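Local atomic coordinates of pantothenate kinase (Coxiella burnetii, PDB entry 3TQC), a protein that catalyses the ATP-dependent phosphorylation of (R)-pantothenate to (R)-4'-phosphopantothenate, the first step of coenzyme A biosynthesis. Residues 37-42 / 116-121; 138-141 / 145-148; 147-152 / 177-182; 161-166 / 172-177. All blocks are in the same frame, centred on the assembly; numbering follows the deposited sequence.

Overall arrangement
Contact 1 closes first along the chain, then contact 2; contact 4 falls within the span between the two segments of contact 3. Contact 1, which joins helix 37-42 to the loop between helix 105-116 and strand 125-129, lies about 40 Å from contact 2 and about 30 Å from contact 3, centre to centre, on the opposite side of the chain's centre. Contacts 2 and 3 are about 9 Å apart between centres and share Lys147 and Arg148, so the loop leaving helix 137-142 serves both. Contacts 3 and 4 use different parts of strand 174-180 and meet at Pro177. Contacts 2 to 4 thus form a linked series in the P-loop kinase, although contacts 2 and 4 do not touch.

Contact 1 (37-42 / 116-121); sequences ESDLDK and LSRWPD
Asp39 and Arg118 form a side-on salt bridge. Arg118 NE lies 3.1 Å from Asp39 OD1 along a fairly straight bond (160°), and Arg118 NH2 gives the shortest link of the bridge, 2.9 Å to Asp39 OD2. NE also reaches OD2, so that oxygen accepts from both nitrogens. OD1 receives NE through its syn lone pair, while NH2 comes to OD2 from the syn side but somewhat out of the carboxylate plane. Both oxygens stay near the guanidinium plane, although the two flat groups are twisted by 36°. A bend at chi3 of Arg118 turns the NE edge to the acid. Aspartate suits this place because OD2 also accepts from the backbone N of Thr36, just before helix 37-42.

A second bond is made by a longer side chain. Lys42 CG stands beside the backbone N (chi1 -69°) and the chain then runs straight, carrying NZ to within 2.7 Å of Ser117 OG. Serine can pass this bond on, since its hydroxyl is also bonded to Ala114 O in helix 105-116.

Helix 37-42 is thus clipped to the type I turn that follows helix 105-116 and precedes strand 125-129, while Trp119 in the same turn leans on helix 52-84 at Ser63, Arg64 and Ser67.

Contact 2 (138-141 / 145-148); sequences AKLE and LMKR
Met146 overlaps the base of Glu141 and the flank of Leu140. Its CG approaches Glu141 CG to 3.3 Å, a close carbon-carbon contact made by the aliphatic part of the acid, whose extended chain carries the carboxylate beyond. The turn at chi2 of the methionine (-66°) then brings the sulfur over Leu140: Met146 SD lies 3.9 Å from Leu140 CB and 4.0 Å from Leu140 CD1. Methionine suits this place because a flexible, polarisable thioether can follow the uneven surface left between a leucine and a glutamate. Beyond the two segments it also touches Tyr184 and Tyr262.

Leu140 is the buried residue of the group and works in two directions. CD1 faces the methionine sulfur, while Leu140 CD2 packs 3.9 Å from Leu145 CB, the two leucine side chains crossing at about a right angle. Leu145 can therefore cover Leu140 with its first carbon and send its branched end on toward Glu153.

The backbone fixes this register. Leu145 N donates to Leu140 O at 2.7 Å, and the chain turns again at once, with Arg148 N bonded to Leu145 O at 2.8 Å in a type I turn. Arg148 leads away to a salt bridge with Glu153.

The six-to-one bond, from an amide to the carbonyl five residues earlier, and the apolar contact between the same two leucines are features of a Schellman motif, consistent with such an ending for helix 137-142.

Contact 3 (147-152 / 177-182); sequences KRKGFP and PVYSHH
Lys149 and Tyr179 reach toward each other from opposite directions, and a hydrogen bond joins their ends: Lys149 NZ donates to Tyr179 OH at 3.0 Å. The ammonium lies at the edge of the phenol ring, near its plane, so this contact uses the hydroxyl and leaves the ring face aside. A lysine chain extended beyond CG spans the wide gap between the two backbones, and Tyr179 meets it with CG anti to the backbone N (chi1 -177°). NZ has further partners: a hydrogen bond to Asn137 OD1 and a cation-pi interaction with Tyr184.

Van der Waals contact between the same residues is slight. Lys149 CE lies 3.4 Å from Tyr179 OH and 4.1 Å from Tyr179 CE1.

Within the segments, flat groups also meet. Phe151 CD1 lies 3.4 Å above the centre of the Arg148 guanidinium in a cation-pi contact, and Tyr179 CD2 lies 3.9 Å above one face of the His181 ring, toward its rim.

Backbone bonding sets the lysine's position. A type II turn runs from Arg148 to Phe151, closed by Phe151 N to Arg148 O at 3.0 Å, and Gly150 takes its third position with a positive phi (99°) that suits a residue without a side chain.

The side chain of Tyr179 is about 10 Å from the bound ADP, too far to touch it, and that of Lys149 about 8 Å from the side chain of Val101 in the predicted ATP site. The pair joins strand 174-180 to the loop after helix 137-142, in the neighbourhood of the nucleotide site of this P-loop kinase.

Contact 4 (161-166 / 172-177); sequences LRVLNA and RNVRIP
Val163 packs against Val174 and Ile176, using both of its methyl groups. Val163 CG1 lies 3.9 Å from Val174 CG1 and only 3.3 Å from Ile176 CD1, tighter than ordinary van der Waals contact. Val163 CG2 sits 3.8 Å from Arg175 O, so this branch rests on the strand backbone. One turn along the helix, Ala166 CB meets Val174 CG2 at 4.0 Å, the alanine methyl making a short contact of little bulk.

The torsions bring the methyl groups of Val163 and Ile176 together. Ile176 bends twice (chi1 -54°, chi2 -62°), bringing CD1 round to the valine, while Val163 CG1, anti to the backbone N, is the branch that receives it. Beta-branched residues suit the strand, where they give a stiff apolar surface to the helix.

Farther out, Phe133 touches Val163, and Val174 and Ile176 are bonded through their backbones to Val194 and Glu192.

Helix 157-168 thus runs roughly antiparallel to strand 174-180, the segment axes 9.0 Å apart at an angle of 149°. That strand is the middle one of a three-stranded antiparallel sheet, between 185-187 and 190-194, and on the helix Asn165 packs on Pro15 of the second subunit.

Contact 1 (37-42 / 116-121)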
loop_
_atom_site.group_PDB
_atom_site.type_symbol
_atom_site.label_atom_id
_atom_site.label_comp_id
_atom_site.label_asym_id
_atom_site.label_seq_id
_atom_site.Cartn_x
_atom_site.Cartn_y
_atom_site.Cartn_z
ATOM N N GLU B 37 5.468 -16.207 32.550
ATOM C CA GLU B 37 5.695 -15.206 33.577
ATOM C C GLU B 37 6.319 -13.946 32.968
ATOM O O GLU B 37 5.944 -12.840 33.338
ATOM C CB GLU B 37 6.587 -15.754 34.687
ATOM C CG GLU B 37 6.589 -14.896 35.940
ATOM C CD GLU B 37 7.560 -15.395 36.993
ATOM O OE1 GLU B 37 8.250 -16.417 36.742
ATOM O OE2 GLU B 37 7.630 -14.766 38.077
ATOM N N SER B 38 7.252 -14.116 32.030
ATOM C CA SER B 38 7.839 -12.975 31.323
ATOM C C SER B 38 6.787 -12.152 30.577
ATOM O O SER B 38 6.825 -10.926 30.632
ATOM C CB SER B 38 8.924 -13.429 30.346
ATOM O OG SER B 38 9.373 -12.350 29.542
ATOM N N ASP B 39 5.854 -12.818 29.894
ATOM C CA ASP B 39 4.733 -12.123 29.226
ATOM C C ASP B 39 3.959 -11.329 30.257
ATOM O O ASP B 39 3.697 -10.147 30.055
ATOM C CB ASP B 39 3.709 -13.084 28.595
ATOM C CG ASP B 39 4.205 -13.776 27.361
ATOM O OD1 ASP B 39 5.097 -13.250 26.657
ATOM O OD2 ASP B 39 3.663 -14.862 27.077
ATOM N N LEU B 40 3.559 -12.020 31.326
ATOM C CA LEU B 40 2.766 -11.424 32.406
ATOM C C LEU B 40 3.434 -10.155 32.945
ATOM O O LEU B 40 2.777 -9.124 33.106
ATOM C CB LEU B 40 2.525 -12.437 33.550
ATOM C CG LEU B 40 1.238 -13.284 33.472
ATOM C CD1 LEU B 40 1.140 -14.076 32.196
ATOM C CD2 LEU B 40 1.126 -14.215 34.657
ATOM N N ASP B 41 4.739 -10.237 33.201
ATOM C CA ASP B 41 5.518 -9.075 33.625
ATOM C C ASP B 41 5.447 -7.910 32.608
ATOM O O ASP B 41 5.159 -6.777 32.991
ATOM C CB ASP B 41 6.979 -9.481 33.888
ATOM C CG ASP B 41 7.899 -8.286 34.064
ATOM O OD1 ASP B 41 8.290 -7.661 33.046
ATOM O OD2 ASP B 41 8.245 -7.983 35.221
ATOM N N LYS B 42 5.704 -8.195 31.332
ATOM C CA LYS B 42 5.673 -7.159 30.277
ATOM C C LYS B 42 4.280 -6.550 30.066
ATOM O O LYS B 42 4.163 -5.396 29.687
ATOM C CB LYS B 42 6.185 -7.710 28.941
ATOM C CG LYS B 42 7.657 -8.020 28.947
ATOM C CD LYS B 42 8.241 -8.157 27.557
ATOM C CE LYS B 42 9.687 -8.623 27.636
ATOM N NZ LYS B 42 10.221 -8.881 26.280
ATOM N N LEU B 116 4.698 -9.581 20.927
ATOM C CA LEU B 116 5.581 -9.780 19.790
ATOM C C LEU B 116 7.037 -9.930 20.218
ATOM O O LEU B 116 7.797 -10.625 19.557
ATOM C CB LEU B 116 5.448 -8.659 18.771
ATOM C CG LEU B 116 4.166 -8.724 17.929
ATOM C CD1 LEU B 116 4.017 -7.490 17.082
ATOM C CD2 LEU B 116 4.197 -9.954 17.055
ATOM N N SER B 117 7.412 -9.314 21.334
ATOM C CA SER B 117 8.789 -9.307 21.773
ATOM C C SER B 117 9.232 -10.666 22.344
ATOM O O SER B 117 10.417 -10.908 22.480
ATOM C CB SER B 117 9.012 -8.191 22.800
ATOM O OG SER B 117 8.698 -8.611 24.105
ATOM N N ARG B 118 8.284 -11.546 22.669
ATOM C CA ARG B 118 8.608 -12.870 23.221
ATOM C C ARG B 118 9.325 -13.802 22.251
ATOM O O ARG B 118 9.960 -14.756 22.690
ATOM C CB ARG B 118 7.341 -13.572 23.734
ATOM C CG ARG B 118 6.510 -14.261 22.642
ATOM C CD ARG B 118 5.020 -14.417 23.030
ATOM N NE ARG B 118 4.795 -15.230 24.234
ATOM C CZ ARG B 118 4.668 -16.557 24.263
ATOM N NH1 ARG B 118 4.790 -17.292 23.163
ATOM N NH2 ARG B 118 4.442 -17.161 25.421
ATOM N N TRP B 119 9.218 -13.556 20.948
ATOM C CA TRP B 119 9.863 -14.414 19.948
ATOM C C TRP B 119 11.290 -13.995 19.635
ATOM O O TRP B 119 11.534 -12.848 19.289
ATOM C CB TRP B 119 9.038 -14.465 18.668
ATOM C CG TRP B 119 7.928 -15.406 18.794
ATOM C CD1 TRP B 119 7.997 -16.767 18.734
ATOM C CD2 TRP B 119 6.575 -15.081 19.064
ATOM N NE1 TRP B 119 6.755 -17.309 18.933
ATOM C CE2 TRP B 119 5.862 -16.292 19.136
ATOM C CE3 TRP B 119 5.894 -13.887 19.246
ATOM C CZ2 TRP B 119 4.503 -16.338 19.379
ATOM C CZ3 TRP B 119 4.544 -13.934 19.494
ATOM C CH2 TRP B 119 3.859 -15.151 19.545
ATOM N N PRO B 120 12.237 -14.945 19.722
ATOM C CA PRO B 120 13.643 -14.585 19.630
ATOM C C PRO B 120 14.094 -14.070 18.261
ATOM O O PRO B 120 15.183 -13.520 18.170
ATOM C CB PRO B 120 14.371 -15.894 20.011
ATOM C CG PRO B 120 13.425 -16.964 19.687
ATOM C CD PRO B 120 12.061 -16.393 19.975
ATOM N N ASP B 121 13.295 -14.240 17.210
ATOM C CA ASP B 121 13.620 -13.611 15.922
ATOM C C ASP B 121 13.326 -12.123 15.911
ATOM O O ASP B 121 13.786 -11.427 15.021
ATOM C CB ASP B 121 12.878 -14.266 14.747
ATOM C CG ASP B 121 13.486 -15.607 14.343
ATOM O OD1 ASP B 121 14.593 -15.934 14.822
ATOM O OD2 ASP B 121 12.850 -16.336 13.550
#

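Contact 2 (138-141 / 145-148)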
loop_
_atom_site.group_PDB
_atom_site.type_symbol
_atom_site.label_atom_id
_atom_site.label_comp_id
_atom_site.label_asym_id
_atom_site.label_seq_id
_atom_site.Cartn_x
_atom_site.Cartn_y
_atom_site.Cartn_z
ATOM N N ALA B 138 -0.408 25.754 19.916
ATOM C CA ALA B 138 -0.140 27.106 19.437
ATOM C C ALA B 138 -0.230 27.194 17.904
ATOM O O ALA B 138 -0.822 28.132 17.375
ATOM C CB ALA B 138 1.221 27.577 19.925
ATOM N N LYS B 139 0.352 26.224 17.199
ATOM C CA LYS B 139 0.260 26.187 15.730
ATOM C C LYS B 139 -1.164 25.928 15.270
ATOM O O LYS B 139 -1.629 26.550 14.317
ATOM C CB LYS B 139 1.166 25.116 15.115
ATOM C CG LYS B 139 2.643 25.487 15.040
ATOM C CD LYS B 139 3.397 24.384 14.285
ATOM C CE LYS B 139 4.890 24.337 14.610
ATOM N NZ LYS B 139 5.504 23.047 14.119
ATOM N N LEU B 140 -1.843 25.001 15.936
ATOM C CA LEU B 140 -3.225 24.681 15.602
ATOM C C LEU B 140 -4.126 25.884 15.813
ATOM O O LEU B 140 -5.055 26.093 15.044
ATOM C CB LEU B 140 -3.753 23.496 16.422
ATOM C CG LEU B 140 -3.140 22.112 16.166
ATOM C CD1 LEU B 140 -3.573 21.173 17.279
ATOM C CD2 LEU B 140 -3.533 21.563 14.808
ATOM N N GLU B 141 -3.854 26.667 16.855
ATOM C CA GLU B 141 -4.679 27.829 17.169
ATOM C C GLU B 141 -4.565 28.907 16.108
ATOM O O GLU B 141 -5.569 29.499 15.712
ATOM C CB GLU B 141 -4.312 28.401 18.543
ATOM C CG GLU B 141 -4.906 27.598 19.678
ATOM C CD GLU B 141 -4.403 27.996 21.047
ATOM O OE1 GLU B 141 -4.156 29.207 21.279
ATOM O OE2 GLU B 141 -4.272 27.084 21.894
ATOM N N LEU B 145 -7.373 25.444 13.928
ATOM C CA LEU B 145 -7.567 24.007 13.831
ATOM C C LEU B 145 -7.677 23.283 15.184
ATOM O O LEU B 145 -7.641 22.045 15.218
ATOM C CB LEU B 145 -6.433 23.387 13.008
ATOM C CG LEU B 145 -6.343 23.815 11.535
ATOM C CD1 LEU B 145 -5.122 23.172 10.866
ATOM C CD2 LEU B 145 -7.634 23.496 10.759
ATOM N N MET B 146 -7.849 24.021 16.281
ATOM C CA MET B 146 -7.982 23.380 17.599
ATOM C C MET B 146 -9.250 22.519 17.747
ATOM O O MET B 146 -9.327 21.689 18.655
ATOM C CB MET B 146 -7.925 24.401 18.738
ATOM C CG MET B 146 -6.512 24.803 19.166
ATOM S SD MET B 146 -5.508 23.488 19.913
ATOM C CE MET B 146 -6.386 23.204 21.446
ATOM N N LYS B 147 -10.232 22.709 16.870
ATOM C CA LYS B 147 -11.434 21.868 16.873
ATOM C C LYS B 147 -11.258 20.683 15.916
ATOM O O LYS B 147 -12.166 19.870 15.749
ATOM C CB LYS B 147 -12.670 22.711 16.496
ATOM C CG LYS B 147 -13.817 22.694 17.535
ATOM C CD LYS B 147 -13.398 23.258 18.904
ATOM C CE LYS B 147 -14.376 22.857 20.049
ATOM N NZ LYS B 147 -15.846 23.103 19.791
ATOM N N ARG B 148 -10.074 20.576 15.316
ATOM C CA ARG B 148 -9.801 19.607 14.270
ATOM C C ARG B 148 -8.564 18.751 14.607
ATOM O O ARG B 148 -7.886 18.241 13.726
ATOM C CB ARG B 148 -9.584 20.358 12.958
ATOM C CG ARG B 148 -10.746 21.287 12.564
ATOM C CD ARG B 148 -11.889 20.539 11.879
ATOM N NE ARG B 148 -11.495 20.038 10.560
ATOM C CZ ARG B 148 -12.338 19.581 9.633
ATOM N NH1 ARG B 148 -13.655 19.557 9.850
ATOM N NH2 ARG B 148 -11.856 19.158 8.470
#

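Contact 3 (147-152 / 177-182)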
loop_
_atom_site.group_PDB
_atom_site.type_symbol
_atom_site.label_atom_id
_atom_site.label_comp_id
_atom_site.label_asym_id
_atom_site.label_seq_id
_atom_site.Cartn_x
_atom_site.Cartn_y
_atom_site.Cartn_z
ATOM N N LYS B 147 -10.232 22.709 16.870
ATOM C CA LYS B 147 -11.434 21.868 16.873
ATOM C C LYS B 147 -11.258 20.683 15.916
ATOM O O LYS B 147 -12.166 19.870 15.749
ATOM C CB LYS B 147 -12.670 22.711 16.496
ATOM C CG LYS B 147 -13.817 22.694 17.535
ATOM C CD LYS B 147 -13.398 23.258 18.904
ATOM C CE LYS B 147 -14.376 22.857 20.049
ATOM N NZ LYS B 147 -15.846 23.103 19.791
ATOM N N ARG B 148 -10.074 20.576 15.316
ATOM C CA ARG B 148 -9.801 19.607 14.270
ATOM C C ARG B 148 -8.564 18.751 14.607
ATOM O O ARG B 148 -7.886 18.241 13.726
ATOM C CB ARG B 148 -9.584 20.358 12.958
ATOM C CG ARG B 148 -10.746 21.287 12.564
ATOM C CD ARG B 148 -11.889 20.539 11.879
ATOM N NE ARG B 148 -11.495 20.038 10.560
ATOM C CZ ARG B 148 -12.338 19.581 9.633
ATOM N NH1 ARG B 148 -13.655 19.557 9.850
ATOM N NH2 ARG B 148 -11.856 19.158 8.470
ATOM N N LYS B 149 -8.285 18.597 15.893
ATOM C CA LYS B 149 -7.145 17.832 16.347
ATOM C C LYS B 149 -7.453 16.395 15.998
ATOM O O LYS B 149 -8.531 15.919 16.299
ATOM C CB LYS B 149 -6.978 17.996 17.857
ATOM C CG LYS B 149 -5.546 18.111 18.341
ATOM C CD LYS B 149 -5.521 18.585 19.784
ATOM C CE LYS B 149 -4.127 18.914 20.250
ATOM N NZ LYS B 149 -4.058 19.154 21.717
ATOM N N GLY B 150 -6.532 15.725 15.310
ATOM C CA GLY B 150 -6.758 14.366 14.848
ATOM C C GLY B 150 -7.187 14.282 13.389
ATOM O O GLY B 150 -7.073 13.225 12.768
ATOM N N PHE B 151 -7.698 15.388 12.852
ATOM C CA PHE B 151 -8.013 15.477 11.432
ATOM C C PHE B 151 -6.695 15.610 10.671
ATOM O O PHE B 151 -5.685 16.003 11.245
ATOM C CB PHE B 151 -8.928 16.676 11.139
ATOM C CG PHE B 151 -10.359 16.481 11.581
ATOM C CD1 PHE B 151 -11.372 16.347 10.641
ATOM C CD2 PHE B 151 -10.694 16.447 12.931
ATOM C CE1 PHE B 151 -12.686 16.168 11.037
ATOM C CE2 PHE B 151 -12.008 16.279 13.328
ATOM C CZ PHE B 151 -13.003 16.132 12.383
ATOM N N PRO B 152 -6.686 15.276 9.379
ATOM C CA PRO B 152 -5.369 15.215 8.685
ATOM C C PRO B 152 -4.584 16.529 8.737
ATOM O O PRO B 152 -3.366 16.505 8.847
ATOM C CB PRO B 152 -5.731 14.890 7.233
ATOM C CG PRO B 152 -7.155 14.315 7.301
ATOM C CD PRO B 152 -7.818 14.890 8.520
ATOM N N PRO B 177 8.828 12.527 18.243
ATOM C CA PRO B 177 8.256 13.530 19.125
ATOM C C PRO B 177 7.161 12.936 20.004
ATOM O O PRO B 177 6.601 11.903 19.680
ATOM C CB PRO B 177 7.729 14.598 18.160
ATOM C CG PRO B 177 7.497 13.897 16.923
ATOM C CD PRO B 177 8.527 12.815 16.835
ATOM N N VAL B 178 6.923 13.567 21.143
ATOM C CA VAL B 178 6.069 13.009 22.190
ATOM C C VAL B 178 4.871 13.921 22.437
ATOM O O VAL B 178 5.025 15.122 22.568
ATOM C CB VAL B 178 6.872 12.831 23.490
ATOM C CG1 VAL B 178 5.961 12.404 24.659
ATOM C CG2 VAL B 178 8.013 11.822 23.276
ATOM N N TYR B 179 3.688 13.330 22.482
ATOM C CA TYR B 179 2.445 14.023 22.791
ATOM C C TYR B 179 1.938 13.630 24.191
ATOM O O TYR B 179 1.839 12.448 24.507
ATOM C CB TYR B 179 1.399 13.650 21.748
ATOM C CG TYR B 179 0.077 14.366 21.901
ATOM C CD1 TYR B 179 -0.091 15.663 21.428
ATOM C CD2 TYR B 179 -1.009 13.741 22.502
ATOM C CE1 TYR B 179 -1.306 16.327 21.578
ATOM C CE2 TYR B 179 -2.215 14.383 22.642
ATOM C CZ TYR B 179 -2.359 15.675 22.185
ATOM O OH TYR B 179 -3.569 16.306 22.314
ATOM N N SER B 180 1.625 14.623 25.017
ATOM C CA SER B 180 0.988 14.391 26.319
ATOM C C SER B 180 -0.518 14.621 26.235
ATOM O O SER B 180 -0.969 15.752 25.989
ATOM C CB SER B 180 1.521 15.348 27.367
ATOM O OG SER B 180 0.634 15.356 28.468
ATOM N N HIS B 181 -1.285 13.562 26.479
ATOM C CA HIS B 181 -2.744 13.670 26.584
ATOM C C HIS B 181 -3.140 14.504 27.800
ATOM O O HIS B 181 -4.176 15.174 27.800
ATOM C CB HIS B 181 -3.381 12.277 26.671
ATOM C CG HIS B 181 -3.232 11.466 25.419
ATOM N ND1 HIS B 181 -3.950 11.730 24.271
ATOM C CD2 HIS B 181 -2.455 10.392 25.137
ATOM C CE1 HIS B 181 -3.619 10.856 23.335
ATOM N NE2 HIS B 181 -2.717 10.029 23.837
ATOM N N HIS B 182 -2.294 14.477 28.823
ATOM C CA HIS B 182 -2.534 15.221 30.044
ATOM C C HIS B 182 -2.498 16.726 29.773
ATOM O O HIS B 182 -3.371 17.467 30.223
ATOM C CB HIS B 182 -1.484 14.839 31.090
ATOM C CG HIS B 182 -1.748 15.401 32.452
ATOM N ND1 HIS B 182 -2.769 14.947 33.259
ATOM C CD2 HIS B 182 -1.112 16.365 33.156
ATOM C CE1 HIS B 182 -2.751 15.612 34.401
ATOM N NE2 HIS B 182 -1.756 16.480 34.363
#

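Contact 4 (161-166 / 172-177)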
loop_
_atom_site.group_PDB
_atom_site.type_symbol
_atom_site.label_atom_id
_atom_site.label_comp_id
_atom_site.label_asym_id
_atom_site.label_seq_id
_atom_site.Cartn_x
_atom_site.Cartn_y
_atom_site.Cartn_z
ATOM N N LEU B 161 6.480 11.373 7.734
ATOM C CA LEU B 161 7.025 10.600 6.608
ATOM C C LEU B 161 8.551 10.561 6.674
ATOM O O LEU B 161 9.164 9.581 6.290
ATOM C CB LEU B 161 6.561 11.175 5.277
ATOM C CG LEU B 161 5.045 11.087 5.054
ATOM C CD1 LEU B 161 4.636 11.829 3.760
ATOM C CD2 LEU B 161 4.592 9.640 5.009
ATOM N N ARG B 162 9.159 11.621 7.196
ATOM C CA ARG B 162 10.598 11.658 7.358
ATOM C C ARG B 162 11.069 10.611 8.375
ATOM O O ARG B 162 12.098 9.948 8.176
ATOM C CB ARG B 162 11.034 13.065 7.769
ATOM C CG ARG B 162 12.510 13.218 8.137
ATOM C CD ARG B 162 12.783 14.620 8.741
ATOM N NE ARG B 162 11.852 14.990 9.823
ATOM C CZ ARG B 162 11.875 14.499 11.067
ATOM N NH1 ARG B 162 12.781 13.588 11.439
ATOM N NH2 ARG B 162 10.979 14.920 11.954
ATOM N N VAL B 163 10.318 10.461 9.459
ATOM C CA VAL B 163 10.640 9.463 10.469
ATOM C C VAL B 163 10.450 8.046 9.937
ATOM O O VAL B 163 11.321 7.196 10.102
ATOM C CB VAL B 163 9.810 9.666 11.741
ATOM C CG1 VAL B 163 9.796 8.397 12.549
ATOM C CG2 VAL B 163 10.380 10.860 12.558
ATOM N N LEU B 164 9.330 7.780 9.287
ATOM C CA LEU B 164 9.141 6.454 8.727
ATOM C C LEU B 164 10.188 6.177 7.648
ATOM O O LEU B 164 10.776 5.105 7.595
ATOM C CB LEU B 164 7.729 6.308 8.192
ATOM C CG LEU B 164 6.714 6.432 9.335
ATOM C CD1 LEU B 164 5.279 6.508 8.825
ATOM C CD2 LEU B 164 6.879 5.259 10.280
ATOM N N ASN B 165 10.421 7.152 6.785
ATOM C CA ASN B 165 11.431 7.012 5.755
ATOM C C ASN B 165 12.772 6.684 6.383
ATOM O O ASN B 165 13.465 5.802 5.929
ATOM C CB ASN B 165 11.547 8.303 4.932
ATOM C CG ASN B 165 12.541 8.188 3.808
ATOM O OD1 ASN B 165 12.368 7.376 2.903
ATOM N ND2 ASN B 165 13.595 8.996 3.857
ATOM N N ALA B 166 13.125 7.407 7.434
ATOM C CA ALA B 166 14.401 7.183 8.091
ATOM C C ALA B 166 14.477 5.761 8.656
ATOM O O ALA B 166 15.502 5.088 8.545
ATOM C CB ALA B 166 14.613 8.201 9.169
ATOM N N ARG B 172 19.859 4.911 12.272
ATOM C CA ARG B 172 19.959 4.654 13.690
ATOM C C ARG B 172 19.351 5.799 14.492
ATOM O O ARG B 172 19.293 6.951 14.036
ATOM C CB ARG B 172 21.429 4.449 14.056
ATOM C CG ARG B 172 21.999 3.101 13.560
ATOM C CD ARG B 172 21.598 2.004 14.536
ATOM N NE ARG B 172 21.866 0.654 14.079
ATOM C CZ ARG B 172 21.490 -0.449 14.727
ATOM N NH1 ARG B 172 20.830 -0.377 15.882
ATOM N NH2 ARG B 172 21.778 -1.644 14.216
ATOM N N ASN B 173 18.892 5.467 15.694
ATOM C CA ASN B 173 18.500 6.470 16.694
ATOM C C ASN B 173 17.581 7.558 16.149
ATOM O O ASN B 173 17.899 8.726 16.194
ATOM C CB ASN B 173 19.750 7.091 17.325
ATOM C CG ASN B 173 20.601 6.072 18.064
ATOM O OD1 ASN B 173 21.826 6.197 18.116
ATOM N ND2 ASN B 173 19.956 5.060 18.643
ATOM N N VAL B 174 16.428 7.157 15.633
ATOM C CA VAL B 174 15.477 8.120 15.105
ATOM C C VAL B 174 14.666 8.681 16.256
ATOM O O VAL B 174 14.177 7.943 17.129
ATOM C CB VAL B 174 14.586 7.499 14.053
ATOM C CG1 VAL B 174 13.538 8.518 13.564
ATOM C CG2 VAL B 174 15.452 7.003 12.919
ATOM N N ARG B 175 14.554 10.002 16.263
ATOM C CA ARG B 175 13.898 10.716 17.339
ATOM C C ARG B 175 12.407 10.868 17.050
ATOM O O ARG B 175 12.023 11.318 15.985
ATOM C CB ARG B 175 14.606 12.051 17.544
ATOM C CG ARG B 175 16.011 11.838 18.104
ATOM C CD ARG B 175 16.950 12.998 17.832
ATOM N NE ARG B 175 18.083 13.021 18.768
ATOM C CZ ARG B 175 19.070 12.118 18.810
ATOM N NH1 ARG B 175 19.107 11.073 17.975
ATOM N NH2 ARG B 175 20.038 12.260 19.710
ATOM N N ILE B 176 11.565 10.455 17.990
ATOM C CA ILE B 176 10.123 10.494 17.791
ATOM C C ILE B 176 9.567 11.520 18.752
ATOM O O ILE B 176 9.797 11.409 19.940
ATOM C CB ILE B 176 9.461 9.148 18.115
ATOM C CG1 ILE B 176 10.107 7.998 17.318
ATOM C CG2 ILE B 176 7.931 9.241 17.896
ATOM C CD1 ILE B 176 9.989 8.126 15.806
ATOM N N PRO B 177 8.828 12.527 18.243
ATOM C CA PRO B 177 8.256 13.530 19.125
ATOM C C PRO B 177 7.161 12.936 20.004
ATOM O O PRO B 177 6.601 11.903 19.680
ATOM C CB PRO B 177 7.729 14.598 18.160
ATOM C CG PRO B 177 7.497 13.897 16.923
ATOM C CD PRO B 177 8.527 12.815 16.835
#